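Local structure of glycine betaine/carnitine/choline ABC transporter (Staphylococcus aureus subsp. aureus Mu50, 3O66) at residues N56-N60 with G61-I65. The protein probably serves as the substrate-binding component of an ABC importer for glycine betaine, carnitine or choline, capturing the solute for delivery to the membrane permease. Residues are numbered along the deposited sequence; the frame is centred on the assembly and turned at random.
Sequences NALIN and GDANI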
ATOM      1  N   ASN A  56      11.531  -2.166  13.526  1.00 25.66           N
ATOM      2  CA  ASN A  56      12.638  -2.501  14.387  1.00 26.33           C
ATOM      3  C   ASN A  56      13.930  -1.859  13.899  1.00 25.95           C
ATOM      4  O   ASN A  56      14.714  -1.372  14.723  1.00 26.98           O
ATOM      5  CB  ASN A  56      12.751  -4.020  14.593  1.00 27.41           C
ATOM      6  CG  ASN A  56      11.627  -4.567  15.457  1.00 30.14           C
ATOM      7  OD1 ASN A  56      11.123  -3.874  16.356  1.00 32.94           O
ATOM      8  ND2 ASN A  56      11.253  -5.822  15.225  1.00 32.36           N
ATOM      9  N   ALA A  57      14.141  -1.817  12.583  1.00 24.38           N
ATOM     10  CA  ALA A  57      15.279  -1.085  12.052  1.00 24.98           C
ATOM     11  C   ALA A  57      15.313   0.397  12.497  1.00 25.15           C
ATOM     12  O   ALA A  57      16.365   0.900  12.879  1.00 25.92           O
ATOM     13  CB  ALA A  57      15.341  -1.184  10.515  1.00 23.39           C
ATOM     14  N   LEU A  58      14.185   1.101  12.406  1.00 24.60           N
ATOM     15  CA  LEU A  58      14.165   2.512  12.814  1.00 26.08           C
ATOM     16  C   LEU A  58      14.390   2.646  14.316  1.00 27.39           C
ATOM     17  O   LEU A  58      15.166   3.506  14.775  1.00 26.70           O
ATOM     18  CB  LEU A  58      12.859   3.224  12.375  1.00 25.36           C
ATOM     19  CG  LEU A  58      12.928   3.936  11.000  1.00 26.29           C
ATOM     20  CD1 LEU A  58      13.301   2.974   9.867  1.00 25.21           C
ATOM     21  CD2 LEU A  58      11.620   4.628  10.652  1.00 26.11           C
ATOM     22  N   ILE A  59      13.743   1.763  15.072  1.00 28.34           N
ATOM     23  CA  ILE A  59      13.830   1.809  16.519  1.00 30.43           C
ATOM     24  C   ILE A  59      15.270   1.510  16.970  1.00 31.14           C
ATOM     25  O   ILE A  59      15.763   2.102  17.921  1.00 31.79           O
ATOM     26  CB  ILE A  59      12.818   0.825  17.171  1.00 31.29           C
ATOM     27  CG1 ILE A  59      11.384   1.368  17.054  1.00 31.33           C
ATOM     28  CG2 ILE A  59      13.202   0.509  18.625  1.00 33.50           C
ATOM     29  CD1 ILE A  59      11.161   2.798  17.538  1.00 30.99           C
ATOM     30  N   ASN A  60      15.947   0.614  16.257  1.00 30.90           N
ATOM     31  CA  ASN A  60      17.300   0.214  16.630  1.00 32.12           C
ATOM     32  C   ASN A  60      18.424   1.074  16.082  1.00 31.44           C
ATOM     33  O   ASN A  60      19.581   0.864  16.425  1.00 31.45           O
ATOM     34  CB  ASN A  60      17.532  -1.270  16.319  1.00 32.77           C
ATOM     35  CG  ASN A  60      16.693  -2.160  17.196  1.00 34.93           C
ATOM     36  OD1 ASN A  60      16.393  -1.822  18.346  1.00 39.52           O
ATOM     37  ND2 ASN A  60      16.316  -3.285  16.682  1.00 35.90           N
ATOM     38  N   GLY A  61      18.071   2.064  15.277  1.00 30.12           N
ATOM     39  CA  GLY A  61      19.052   2.979  14.688  1.00 30.10           C
ATOM     40  C   GLY A  61      19.705   2.418  13.437  1.00 29.70           C
ATOM     41  O   GLY A  61      20.692   2.966  12.949  1.00 29.34           O
ATOM     42  N   ASP A  62      19.147   1.328  12.911  1.00 29.35           N
ATOM     43  CA  ASP A  62      19.681   0.684  11.707  1.00 29.05           C
ATOM     44  C   ASP A  62      19.294   1.394  10.414  1.00 28.13           C
ATOM     45  O   ASP A  62      19.913   1.181   9.348  1.00 28.16           O
ATOM     46  CB  ASP A  62      19.207  -0.753  11.642  1.00 29.57           C
ATOM     47  CG  ASP A  62      19.683  -1.587  12.826  1.00 30.19           C
ATOM     48  OD1 ASP A  62      20.760  -1.297  13.414  1.00 31.03           O
ATOM     49  OD2 ASP A  62      18.953  -2.534  13.157  1.00 29.87           O
ATOM     50  N   ALA A  63      18.243   2.200  10.502  1.00 26.76           N
ATOM     51  CA  ALA A  63      17.797   3.065   9.420  1.00 26.12           C
ATOM     52  C   ALA A  63      17.026   4.202  10.019  1.00 25.71           C
ATOM     53  O   ALA A  63      16.637   4.149  11.205  1.00 26.72           O
ATOM     54  CB  ALA A  63      16.903   2.298   8.413  1.00 25.59           C
ATOM     55  N   ASN A  64      16.779   5.238   9.213  1.00 24.65           N
ATOM     56  CA  ASN A  64      16.038   6.375   9.739  1.00 24.24           C
ATOM     57  C   ASN A  64      14.864   6.839   8.910  1.00 24.20           C
ATOM     58  O   ASN A  64      14.207   7.814   9.300  1.00 23.54           O
ATOM     59  CB  ASN A  64      16.975   7.544  10.085  1.00 24.69           C
ATOM     60  CG  ASN A  64      18.012   7.813   8.999  1.00 25.91           C
ATOM     61  OD1 ASN A  64      17.887   7.341   7.859  1.00 26.31           O
ATOM     62  ND2 ASN A  64      19.057   8.554   9.357  1.00 28.08           N
ATOM     63  N   ILE A  65      14.604   6.161   7.779  1.00 24.09           N
ATOM     64  CA  ILE A  65      13.411   6.400   6.944  1.00 23.56           C
ATOM     65  C   ILE A  65      12.851   5.021   6.558  1.00 23.74           C
ATOM     66  O   ILE A  65      13.619   4.116   6.329  1.00 23.81           O
ATOM     67  CB  ILE A  65      13.738   7.181   5.642  1.00 23.76           C
ATOM     68  CG1 ILE A  65      14.195   8.617   5.957  1.00 23.45           C
ATOM     69  CG2 ILE A  65      12.548   7.170   4.660  1.00 22.80           C
ATOM     70  CD1 ILE A  65      14.687   9.396   4.708  1.00 23.08           C
TER
HETATM   71  O   HOH W   1      17.032   5.337  13.546  1.00 30.74           O
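Ala-57 O accepts two backbone bonds from the chain that leaves the helix. Asp-62 N bonds to Ala-57 O at 2.8 Å in the carbonyl plane; Ala-63 N reaches the same Ala-57 O at 3.3 Å from well above that plane. Gly-61 N turns back to Leu-58 O, also from above its carbonyl plane (3.3 Å). One water donates to both Leu-58 O and Ala-63 O, joining the last helical turn to the loop. Beside this bridge the CA-H of Leu-58 points almost straight at Ala-63 O (CA to O 3.4 Å), so that carbonyl receives both the water and a weak CH contact.

The apolar part is small. Leu-58 sets out away from the loop, but its CD1 branch swings back to lie against Ala-63 CB at 3.9 Å and beside Ile-65 O, and its CG sits over the Ala-63 carbonyl oxygen. The methyl of Ala-57 meets Asp-62 CB at 4.0 Å and lies a little farther from Ala-63 CB. Ala-57, Leu-58 and Ala-63 all also touch Thr-14 of strand 12-16.

Among the exposed residues, Asp-62 CG stands beside its own backbone N (chi1 -61°), which brings OD2 alongside Asn-60 CB at 3.7 Å. Farther along, Asn-64 OD1 accepts from Lys-12 N and its ND2 donates to Asp-10 O, tying the loop to the start of strand 12-16.

Gly-61, with positive phi (83°), reverses the chain in a Schellman motif at the C-terminal end of the helix, defined by the Asp-62 N to Ala-57 O and Gly-61 N to Leu-58 O bonds. The short connection then feeds strand 65-70 beside strand 12-16, completing a beta-alpha-beta crossover from strand 43-48 in one lobe of the periplasmic-binding-protein fold.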